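Local structure of putative phosphatase (Bacteroides thetaiotaomicron, 3KYA) at residues Ile243-Gly251 with Phe263-Leu274; Ile254-Tyr262 with Tyr339-Ile347. The protein is a putative phosphatase of unproven activity that binds zinc and probably joins an IPT/TIG domain to a beta-propeller. One frame throughout, in Å; residues are numbered along the deposited sequence.

Contact 1: residues Ile243-Gly251 with Phe263-Leu274; sequences IAAYKQCNG and FNSYEKGQVFRL. With EDO (1,2-ethanediol), chain B.
Glu267 OE1 is gripped by two donors: Tyr246 OH at 2.5 Å, arriving on the syn side 22° out of the carboxylate plane, and Gln270 NE2 at 3.0 Å, nearly in line with the C-O bond. OE2 of Glu267 forms a salt bridge with Lys247 NZ (3.0 Å), which sits above the carboxylate. With CG of Tyr246 opposite its backbone N (chi1 -178°), the ring extends over the other segment, Phe272 CZ over one face and Ser265 OG near its edge. Replacing Glu267 by an alanine would probably leave the Lys247 ammonium without this counter-charge and deprive Tyr246 and Gln270 of the acceptor they share.

Residues 243-246 end strand 240-246, the outermost strand of one four-stranded antiparallel sheet, and 263-274 is the central hairpin of the next, consistent with successive propeller blades; the loop from Lys247 to Gly251 leads across. Ser265 OG donates to Lys247 O (2.8 Å) and accepts from Glu267 N, an ST turn, while a water bridges Lys247 O and Asn264 O. Asn264 bonds to Asn250 twice: its OD1 takes Asn250 N in the carbonyl plane at 2.9 Å, and its ND2 returns a bond to Asn250 OD1. Farther along, Ala244 CB meets Phe263 CZ at 3.6 Å. At the other end ethanediol, probably from the crystallisation liquor, lies over one face of the Tyr266 ring and accepts from Asn250 ND2.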
loop_
_atom_site.group_PDB
_atom_site.type_symbol
_atom_site.label_atom_id
_atom_site.label_comp_id
_atom_site.label_asym_id
_atom_site.label_seq_id
_atom_site.Cartn_x
_atom_site.Cartn_y
_atom_site.Cartn_z
ATOM N N ILE A 243 -19.581 -30.392 -26.830
ATOM C CA ILE A 243 -20.699 -29.885 -26.033
ATOM C C ILE A 243 -21.223 -28.508 -26.499
ATOM O O ILE A 243 -22.371 -28.159 -26.218
ATOM C CB ILE A 243 -20.334 -29.864 -24.520
ATOM C CG1 ILE A 243 -21.594 -29.839 -23.653
ATOM C CG2 ILE A 243 -19.417 -28.690 -24.194
ATOM C CD1 ILE A 243 -21.307 -29.938 -22.167
ATOM N N ALA A 244 -20.391 -27.731 -27.194
ATOM C CA ALA A 244 -20.803 -26.421 -27.708
ATOM C C ALA A 244 -19.998 -26.039 -28.943
ATOM O O ALA A 244 -18.781 -26.243 -29.001
ATOM C CB ALA A 244 -20.679 -25.347 -26.630
ATOM N N ALA A 245 -20.693 -25.492 -29.936
ATOM C CA ALA A 245 -20.073 -25.052 -31.177
ATOM C C ALA A 245 -20.666 -23.733 -31.673
ATOM O O ALA A 245 -21.860 -23.673 -31.986
ATOM C CB ALA A 245 -20.236 -26.118 -32.268
ATOM N N TYR A 246 -19.833 -22.691 -31.702
ATOM C CA TYR A 246 -20.194 -21.417 -32.335
ATOM C C TYR A 246 -19.000 -21.044 -33.221
ATOM O O TYR A 246 -19.025 -21.310 -34.427
ATOM C CB TYR A 246 -20.580 -20.325 -31.331
ATOM C CG TYR A 246 -20.996 -19.056 -32.043
ATOM C CD1 TYR A 246 -22.192 -19.007 -32.759
ATOM C CD2 TYR A 246 -20.187 -17.932 -32.044
ATOM C CE1 TYR A 246 -22.583 -17.864 -33.441
ATOM C CE2 TYR A 246 -20.573 -16.769 -32.725
ATOM C CZ TYR A 246 -21.771 -16.751 -33.426
ATOM O OH TYR A 246 -22.169 -15.620 -34.106
ATOM N N LYS A 247 -17.966 -20.457 -32.619
ATOM C CA LYS A 247 -16.695 -20.150 -33.276
ATOM C C LYS A 247 -15.854 -19.235 -32.402
ATOM O O LYS A 247 -16.381 -18.530 -31.541
ATOM C CB LYS A 247 -16.857 -19.472 -34.646
ATOM C CG LYS A 247 -17.546 -18.119 -34.623
ATOM C CD LYS A 247 -17.596 -17.501 -36.024
ATOM C CE LYS A 247 -18.391 -16.232 -36.021
ATOM N NZ LYS A 247 -18.453 -15.580 -37.365
ATOM N N GLN A 248 -14.551 -19.251 -32.642
ATOM C CA GLN A 248 -13.620 -18.320 -32.004
ATOM C C GLN A 248 -13.728 -18.210 -30.482
ATOM O O GLN A 248 -13.707 -17.108 -29.912
ATOM C CB GLN A 248 -13.818 -16.938 -32.646
ATOM C CG GLN A 248 -13.584 -16.946 -34.142
ATOM C CD GLN A 248 -13.812 -15.594 -34.767
ATOM O OE1 GLN A 248 -14.889 -15.017 -34.649
ATOM N NE2 GLN A 248 -12.802 -15.084 -35.435
ATOM N N CYS A 249 -13.846 -19.354 -29.818
ATOM C CA CYS A 249 -13.901 -19.375 -28.356
ATOM C C CYS A 249 -12.491 -19.161 -27.791
ATOM O O CYS A 249 -11.516 -19.693 -28.328
ATOM C CB CYS A 249 -14.479 -20.695 -27.875
ATOM S SG CYS A 249 -14.741 -20.784 -26.109
ATOM N N ASN A 250 -12.378 -18.381 -26.715
ATOM C CA ASN A 250 -11.084 -18.111 -26.081
ATOM C C ASN A 250 -10.997 -18.719 -24.671
ATOM O O ASN A 250 -9.973 -18.588 -24.010
ATOM C CB ASN A 250 -10.814 -16.606 -25.981
ATOM C CG ASN A 250 -11.091 -15.857 -27.288
ATOM O OD1 ASN A 250 -11.779 -14.833 -27.274
ATOM N ND2 ASN A 250 -10.596 -16.383 -28.416
ATOM N N GLY A 251 -12.072 -19.337 -24.196
ATOM C CA GLY A 251 -12.073 -19.940 -22.865
ATOM C C GLY A 251 -13.458 -20.303 -22.370
ATOM O O GLY A 251 -14.464 -19.761 -22.855
ATOM N N PHE A 263 -18.888 -19.533 -21.465
ATOM C CA PHE A 263 -17.878 -19.513 -22.524
ATOM C C PHE A 263 -18.185 -18.347 -23.484
ATOM O O PHE A 263 -19.326 -17.865 -23.537
ATOM C CB PHE A 263 -17.761 -20.863 -23.240
ATOM C CG PHE A 263 -18.980 -21.252 -24.024
ATOM C CD1 PHE A 263 -20.063 -21.844 -23.400
ATOM C CD2 PHE A 263 -19.019 -21.060 -25.394
ATOM C CE1 PHE A 263 -21.185 -22.205 -24.126
ATOM C CE2 PHE A 263 -20.153 -21.403 -26.135
ATOM C CZ PHE A 263 -21.229 -21.980 -25.502
ATOM N N ASN A 264 -17.168 -17.879 -24.205
ATOM C CA ASN A 264 -17.341 -16.719 -25.094
ATOM C C ASN A 264 -17.091 -16.988 -26.572
ATOM O O ASN A 264 -16.855 -18.117 -26.993
ATOM C CB ASN A 264 -16.374 -15.595 -24.678
ATOM C CG ASN A 264 -14.962 -15.799 -25.229
ATOM O OD1 ASN A 264 -14.447 -16.929 -25.276
ATOM N ND2 ASN A 264 -14.327 -14.706 -25.645
ATOM N N SER A 265 -17.209 -15.915 -27.357
ATOM C CA SER A 265 -16.749 -15.881 -28.727
ATOM C C SER A 265 -16.111 -14.507 -28.934
ATOM O O SER A 265 -16.665 -13.473 -28.527
ATOM C CB SER A 265 -17.855 -16.100 -29.754
ATOM O OG SER A 265 -17.338 -15.926 -31.070
ATOM N N TYR A 266 -14.940 -14.514 -29.549
ATOM C CA TYR A 266 -14.237 -13.299 -29.941
ATOM C C TYR A 266 -15.004 -12.474 -30.991
ATOM O O TYR A 266 -14.874 -11.240 -31.045
ATOM C CB TYR A 266 -12.872 -13.731 -30.465
ATOM C CG TYR A 266 -12.067 -12.803 -31.352
ATOM C CD1 TYR A 266 -12.302 -12.744 -32.723
ATOM C CD2 TYR A 266 -10.985 -12.097 -30.846
ATOM C CE1 TYR A 266 -11.532 -11.956 -33.544
ATOM C CE2 TYR A 266 -10.200 -11.314 -31.660
ATOM C CZ TYR A 266 -10.476 -11.250 -33.003
ATOM O OH TYR A 266 -9.706 -10.473 -33.803
ATOM N N GLU A 267 -15.794 -13.149 -31.819
ATOM C CA GLU A 267 -16.537 -12.472 -32.905
ATOM C C GLU A 267 -17.124 -11.116 -32.476
ATOM O O GLU A 267 -16.728 -10.058 -33.002
ATOM C CB GLU A 267 -17.650 -13.366 -33.436
ATOM C CG GLU A 267 -18.360 -12.743 -34.655
ATOM C CD GLU A 267 -19.702 -13.364 -34.958
ATOM O OE1 GLU A 267 -20.408 -13.781 -34.012
ATOM O OE2 GLU A 267 -20.062 -13.409 -36.153
ATOM N N LYS A 268 -18.064 -11.150 -31.534
ATOM C CA LYS A 268 -18.686 -9.933 -30.985
ATOM C C LYS A 268 -18.456 -9.796 -29.475
ATOM O O LYS A 268 -19.026 -8.925 -28.824
ATOM C CB LYS A 268 -20.184 -9.940 -31.261
ATOM C CG LYS A 268 -20.547 -9.902 -32.733
ATOM C CD LYS A 268 -22.047 -10.065 -32.902
ATOM C CE LYS A 268 -22.462 -9.901 -34.349
ATOM N NZ LYS A 268 -23.903 -10.207 -34.546
ATOM N N GLY A 269 -17.621 -10.667 -28.917
ATOM C CA GLY A 269 -17.377 -10.680 -27.474
ATOM C C GLY A 269 -18.576 -11.203 -26.694
ATOM O O GLY A 269 -18.842 -10.759 -25.578
ATOM N N GLN A 270 -19.315 -12.132 -27.296
ATOM C CA GLN A 270 -20.466 -12.756 -26.645
ATOM C C GLN A 270 -20.064 -13.572 -25.418
ATOM O O GLN A 270 -18.984 -14.148 -25.393
ATOM C CB GLN A 270 -21.175 -13.754 -27.573
ATOM C CG GLN A 270 -21.789 -13.255 -28.879
ATOM C CD GLN A 270 -20.868 -13.282 -30.091
ATOM O OE1 GLN A 270 -19.668 -13.069 -29.994
ATOM N NE2 GLN A 270 -21.461 -13.481 -31.262
ATOM N N VAL A 271 -20.947 -13.627 -24.427
ATOM C CA VAL A 271 -20.803 -14.524 -23.286
ATOM C C VAL A 271 -22.037 -15.424 -23.285
ATOM O O VAL A 271 -23.170 -14.928 -23.249
ATOM C CB VAL A 271 -20.633 -13.797 -21.933
ATOM C CG1 VAL A 271 -20.726 -14.788 -20.770
ATOM C CG2 VAL A 271 -19.297 -13.050 -21.893
ATOM N N PHE A 272 -21.804 -16.739 -23.365
ATOM C CA PHE A 272 -22.859 -17.748 -23.380
ATOM C C PHE A 272 -22.881 -18.524 -22.068
ATOM O O PHE A 272 -21.830 -18.761 -21.473
ATOM C CB PHE A 272 -22.657 -18.758 -24.518
ATOM C CG PHE A 272 -22.662 -18.156 -25.890
ATOM C CD1 PHE A 272 -23.853 -17.778 -26.486
ATOM C CD2 PHE A 272 -21.484 -18.015 -26.604
ATOM C CE1 PHE A 272 -23.861 -17.230 -27.761
ATOM C CE2 PHE A 272 -21.486 -17.470 -27.881
ATOM C CZ PHE A 272 -22.676 -17.076 -28.455
ATOM N N ARG A 273 -24.079 -18.930 -21.646
ATOM C CA ARG A 273 -24.303 -19.688 -20.412
ATOM C C ARG A 273 -24.979 -21.021 -20.715
ATOM O O ARG A 273 -26.074 -21.044 -21.291
ATOM C CB ARG A 273 -25.218 -18.896 -19.478
ATOM C CG ARG A 273 -25.480 -19.518 -18.103
ATOM C CD ARG A 273 -26.570 -18.753 -17.370
ATOM N NE ARG A 273 -26.790 -19.185 -15.986
ATOM C CZ ARG A 273 -27.451 -20.279 -15.614
ATOM N NH1 ARG A 273 -27.946 -21.116 -16.518
ATOM N NH2 ARG A 273 -27.601 -20.551 -14.323
ATOM N N LEU A 274 -24.344 -22.118 -20.305
ATOM C CA LEU A 274 -24.895 -23.458 -20.462
ATOM C C LEU A 274 -25.054 -24.149 -19.107
ATOM O O LEU A 274 -24.112 -24.192 -18.298
ATOM C CB LEU A 274 -23.992 -24.321 -21.352
ATOM C CG LEU A 274 -24.395 -25.793 -21.489
ATOM C CD1 LEU A 274 -25.806 -25.931 -22.103
ATOM C CD2 LEU A 274 -23.362 -26.543 -22.308
HETATM C C1 EDO B . -8.643 -14.929 -31.540
HETATM O O1 EDO B . -7.812 -16.021 -31.106
HETATM C C2 EDO B . -9.806 -15.452 -32.376
HETATM O O2 EDO B . -10.814 -16.034 -31.545
HETATM O O HOH W 1 -17.591 -19.718 -29.190
#

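Contact 2: residues Ile254-Tyr262 with Tyr339-Ile347; sequences IHPINGELY and YDEIKKEFI. With ZN (zinc ion), chain C.
With CG anti to the backbone N in both His255 (chi1 -167°) and Tyr339 (chi1 -170°), the two rings reach out from opposite directions and meet in an offset stack, planes at 24°, with His255 NE2 over the centre of the Tyr339 ring. The imidazole is held at both nitrogens: ND1 accepts from Asn258 N within its own loop, and NE2 is hydrogen-bonded to Gly321 O. Tyr339 OH donates to Glu260 OE2 (2.6 Å) and accepts an almost straight bond from Asn258 ND2 (3.0 Å), the hydroxyl lying in the amide plane of Asn258. Glu260 OE2 is shared, taking Tyr339 on its syn side and Tyr262 OH through its anti lone pair at 2.7 Å. Phe346 turns its edge to the face of Tyr262, CE2 to CE2 3.7 Å. Beyond the rings, Asp340 OD2 binds a zinc ion at 2.0 Å, while OD1 accepts from Ile342 N and Lys343 N, shaping the hairpin turn as an Asx turn and motif. The result is an aromatic cluster with a buried carboxylate, wedged between turns of adjacent four-stranded sheets, consistent with the interface between neighbouring blades of a beta-propeller.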
loop_
_atom_site.group_PDB
_atom_site.type_symbol
_atom_site.label_atom_id
_atom_site.label_comp_id
_atom_site.label_asym_id
_atom_site.label_seq_id
_atom_site.Cartn_x
_atom_site.Cartn_y
_atom_site.Cartn_z
ATOM N N ILE A 254 -16.288 -22.593 -15.170
ATOM C CA ILE A 254 -17.373 -23.137 -14.354
ATOM C C ILE A 254 -17.645 -22.262 -13.132
ATOM O O ILE A 254 -16.693 -21.824 -12.455
ATOM C CB ILE A 254 -17.034 -24.592 -13.892
ATOM C CG1 ILE A 254 -17.110 -25.554 -15.079
ATOM C CG2 ILE A 254 -17.983 -25.076 -12.805
ATOM C CD1 ILE A 254 -18.538 -25.808 -15.611
ATOM N N HIS A 255 -18.924 -21.990 -12.853
ATOM C CA HIS A 255 -19.293 -21.214 -11.665
ATOM C C HIS A 255 -19.005 -22.087 -10.436
ATOM O O HIS A 255 -19.531 -23.195 -10.342
ATOM C CB HIS A 255 -20.759 -20.787 -11.685
ATOM C CG HIS A 255 -21.083 -19.744 -10.665
ATOM N ND1 HIS A 255 -21.466 -20.052 -9.382
ATOM C CD2 HIS A 255 -21.034 -18.388 -10.730
ATOM C CE1 HIS A 255 -21.661 -18.934 -8.702
ATOM N NE2 HIS A 255 -21.402 -17.908 -9.497
ATOM N N PRO A 256 -18.193 -21.585 -9.491
ATOM C CA PRO A 256 -17.753 -22.424 -8.361
ATOM C C PRO A 256 -18.831 -22.817 -7.349
ATOM O O PRO A 256 -18.606 -23.752 -6.577
ATOM C CB PRO A 256 -16.660 -21.575 -7.696
ATOM C CG PRO A 256 -17.014 -20.165 -8.053
ATOM C CD PRO A 256 -17.631 -20.221 -9.416
ATOM N N ILE A 257 -19.985 -22.150 -7.355
ATOM C CA ILE A 257 -21.063 -22.509 -6.439
ATOM C C ILE A 257 -22.204 -23.258 -7.127
ATOM O O ILE A 257 -22.627 -24.307 -6.635
ATOM C CB ILE A 257 -21.666 -21.279 -5.712
ATOM C CG1 ILE A 257 -20.556 -20.415 -5.083
ATOM C CG2 ILE A 257 -22.694 -21.731 -4.664
ATOM C CD1 ILE A 257 -19.659 -21.142 -4.100
ATOM N N ASN A 258 -22.707 -22.712 -8.237
ATOM C CA ASN A 258 -23.870 -23.281 -8.933
ATOM C C ASN A 258 -23.555 -24.246 -10.082
ATOM O O ASN A 258 -24.451 -24.939 -10.568
ATOM C CB ASN A 258 -24.823 -22.154 -9.372
ATOM C CG ASN A 258 -25.419 -21.403 -8.187
ATOM O OD1 ASN A 258 -25.765 -22.007 -7.173
ATOM N ND2 ASN A 258 -25.538 -20.069 -8.305
ATOM N N GLY A 259 -22.308 -24.236 -10.549
ATOM C CA GLY A 259 -21.828 -25.190 -11.545
ATOM C C GLY A 259 -22.096 -24.988 -13.024
ATOM O O GLY A 259 -21.648 -25.806 -13.829
ATOM N N GLU A 260 -22.817 -23.930 -13.411
ATOM C CA GLU A 260 -23.075 -23.711 -14.830
ATOM C C GLU A 260 -21.774 -23.301 -15.536
ATOM O O GLU A 260 -20.793 -22.919 -14.885
ATOM C CB GLU A 260 -24.224 -22.704 -15.067
ATOM C CG GLU A 260 -23.930 -21.225 -14.762
ATOM C CD GLU A 260 -24.016 -20.852 -13.291
ATOM O OE1 GLU A 260 -24.038 -21.763 -12.423
ATOM O OE2 GLU A 260 -24.075 -19.624 -13.008
ATOM N N LEU A 261 -21.785 -23.388 -16.864
ATOM C CA LEU A 261 -20.637 -23.095 -17.708
ATOM C C LEU A 261 -20.773 -21.782 -18.487
ATOM O O LEU A 261 -21.782 -21.551 -19.156
ATOM C CB LEU A 261 -20.435 -24.226 -18.715
ATOM C CG LEU A 261 -19.210 -24.126 -19.640
ATOM C CD1 LEU A 261 -17.899 -24.251 -18.855
ATOM C CD2 LEU A 261 -19.294 -25.172 -20.741
ATOM N N TYR A 262 -19.748 -20.938 -18.395
ATOM C CA TYR A 262 -19.675 -19.707 -19.163
ATOM C C TYR A 262 -18.565 -19.820 -20.202
ATOM O O TYR A 262 -17.449 -20.247 -19.882
ATOM C CB TYR A 262 -19.465 -18.503 -18.235
ATOM C CG TYR A 262 -20.664 -18.269 -17.342
ATOM C CD1 TYR A 262 -21.799 -17.606 -17.816
ATOM C CD2 TYR A 262 -20.692 -18.762 -16.041
ATOM C CE1 TYR A 262 -22.906 -17.425 -17.006
ATOM C CE2 TYR A 262 -21.788 -18.575 -15.226
ATOM C CZ TYR A 262 -22.897 -17.915 -15.710
ATOM O OH TYR A 262 -23.991 -17.755 -14.898
ATOM N N TYR A 339 -22.690 -10.973 -10.000
ATOM C CA TYR A 339 -23.515 -12.172 -10.189
ATOM C C TYR A 339 -24.846 -12.048 -9.477
ATOM O O TYR A 339 -24.885 -11.853 -8.271
ATOM C CB TYR A 339 -22.770 -13.379 -9.638
ATOM C CG TYR A 339 -23.385 -14.733 -9.959
ATOM C CD1 TYR A 339 -23.221 -15.300 -11.220
ATOM C CD2 TYR A 339 -24.067 -15.466 -8.983
ATOM C CE1 TYR A 339 -23.740 -16.583 -11.521
ATOM C CE2 TYR A 339 -24.593 -16.742 -9.271
ATOM C CZ TYR A 339 -24.420 -17.286 -10.540
ATOM O OH TYR A 339 -24.917 -18.540 -10.846
ATOM N N ASP A 340 -25.941 -12.155 -10.222
ATOM C CA ASP A 340 -27.281 -12.118 -9.633
ATOM C C ASP A 340 -27.536 -13.515 -9.087
ATOM O O ASP A 340 -27.709 -14.461 -9.855
ATOM C CB ASP A 340 -28.345 -11.723 -10.658
ATOM C CG ASP A 340 -29.740 -11.648 -10.059
ATOM O OD1 ASP A 340 -30.054 -12.460 -9.162
ATOM O OD2 ASP A 340 -30.549 -10.782 -10.486
ATOM N N GLU A 341 -27.563 -13.629 -7.763
ATOM C CA GLU A 341 -27.714 -14.925 -7.095
ATOM C C GLU A 341 -29.088 -15.580 -7.216
ATOM O O GLU A 341 -29.199 -16.783 -6.997
ATOM C CB GLU A 341 -27.306 -14.815 -5.625
ATOM C CG GLU A 341 -25.809 -14.582 -5.495
ATOM C CD GLU A 341 -25.265 -14.887 -4.117
ATOM O OE1 GLU A 341 -25.777 -14.322 -3.126
ATOM O OE2 GLU A 341 -24.301 -15.672 -4.039
ATOM N N ILE A 342 -30.112 -14.811 -7.565
ATOM C CA ILE A 342 -31.460 -15.359 -7.749
ATOM C C ILE A 342 -31.590 -15.918 -9.174
ATOM O O ILE A 342 -31.986 -17.066 -9.353
ATOM C CB ILE A 342 -32.553 -14.314 -7.435
ATOM C CG1 ILE A 342 -32.376 -13.751 -6.021
ATOM C CG2 ILE A 342 -33.939 -14.921 -7.567
ATOM C CD1 ILE A 342 -32.404 -14.792 -4.926
ATOM N N LYS A 343 -31.233 -15.124 -10.181
ATOM C CA LYS A 343 -31.237 -15.579 -11.581
ATOM C C LYS A 343 -30.108 -16.561 -11.890
ATOM O O LYS A 343 -30.169 -17.282 -12.878
ATOM C CB LYS A 343 -31.070 -14.400 -12.555
ATOM C CG LYS A 343 -32.285 -13.561 -12.792
ATOM C CD LYS A 343 -31.920 -12.285 -13.557
ATOM N N LYS A 344 -29.063 -16.544 -11.070
ATOM C CA LYS A 344 -27.877 -17.373 -11.273
ATOM C C LYS A 344 -27.177 -17.060 -12.605
ATOM O O LYS A 344 -26.768 -17.957 -13.344
ATOM C CB LYS A 344 -28.224 -18.869 -11.133
ATOM C CG LYS A 344 -28.734 -19.231 -9.746
ATOM C CD LYS A 344 -28.979 -20.727 -9.608
ATOM C CE LYS A 344 -29.498 -21.076 -8.230
ATOM N NZ LYS A 344 -29.908 -22.504 -8.159
ATOM N N GLU A 345 -27.027 -15.763 -12.879
ATOM C CA GLU A 345 -26.373 -15.263 -14.081
ATOM C C GLU A 345 -25.527 -14.044 -13.754
ATOM O O GLU A 345 -25.859 -13.279 -12.851
ATOM C CB GLU A 345 -27.405 -14.758 -15.102
ATOM C CG GLU A 345 -28.401 -15.777 -15.610
ATOM C CD GLU A 345 -29.416 -15.168 -16.570
ATOM O OE1 GLU A 345 -29.444 -13.929 -16.735
ATOM O OE2 GLU A 345 -30.204 -15.943 -17.147
ATOM N N PHE A 346 -24.468 -13.847 -14.524
ATOM C CA PHE A 346 -23.698 -12.616 -14.448
ATOM C C PHE A 346 -24.474 -11.510 -15.180
ATOM O O PHE A 346 -25.289 -11.802 -16.066
ATOM C CB PHE A 346 -22.321 -12.809 -15.064
ATOM C CG PHE A 346 -21.402 -13.587 -14.202
ATOM C CD1 PHE A 346 -20.855 -13.003 -13.072
ATOM C CD2 PHE A 346 -21.099 -14.919 -14.489
ATOM C CE1 PHE A 346 -20.015 -13.724 -12.241
ATOM C CE2 PHE A 346 -20.266 -15.641 -13.666
ATOM C CZ PHE A 346 -19.722 -15.046 -12.532
ATOM N N ILE A 347 -24.231 -10.256 -14.800
ATOM C CA ILE A 347 -24.884 -9.107 -15.433
ATOM C C ILE A 347 -23.847 -8.286 -16.211
ATOM O O ILE A 347 -22.637 -8.437 -15.999
ATOM C CB ILE A 347 -25.666 -8.228 -14.413
ATOM C CG1 ILE A 347 -24.750 -7.458 -13.471
ATOM C CG2 ILE A 347 -26.615 -9.064 -13.568
ATOM C CD1 ILE A 347 -25.541 -6.573 -12.509
HETATM ZN ZN ZN C . -32.272 -10.634 -9.390
HETATM O O HOH W 2 -26.733 -18.452 -6.430
HETATM O O HOH W 3 -32.958 -8.846 -10.180
#

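In the fold
Along the chain, 243-251 comes first, at the end of one four-stranded sheet; 254-262 and 263-274 follow within the next sheet, and 339-347 lies in the sheet after that. Contact 1 closes a short loop of 11 residues, contact 2 a much longer one of 76. Their segments alternate, so the two closures cross rather than nest. The middle sheet is therefore tied to both its neighbours, to the preceding one by contact 1 and to the following one by contact 2. Strand 261-265 serves both, and strand 270-274 joins them directly: Leu274 O lies 2.8 Å from Leu261 N, and Arg273 NH2 bonds to Lys344 O. Their centres are about 16 Å apart.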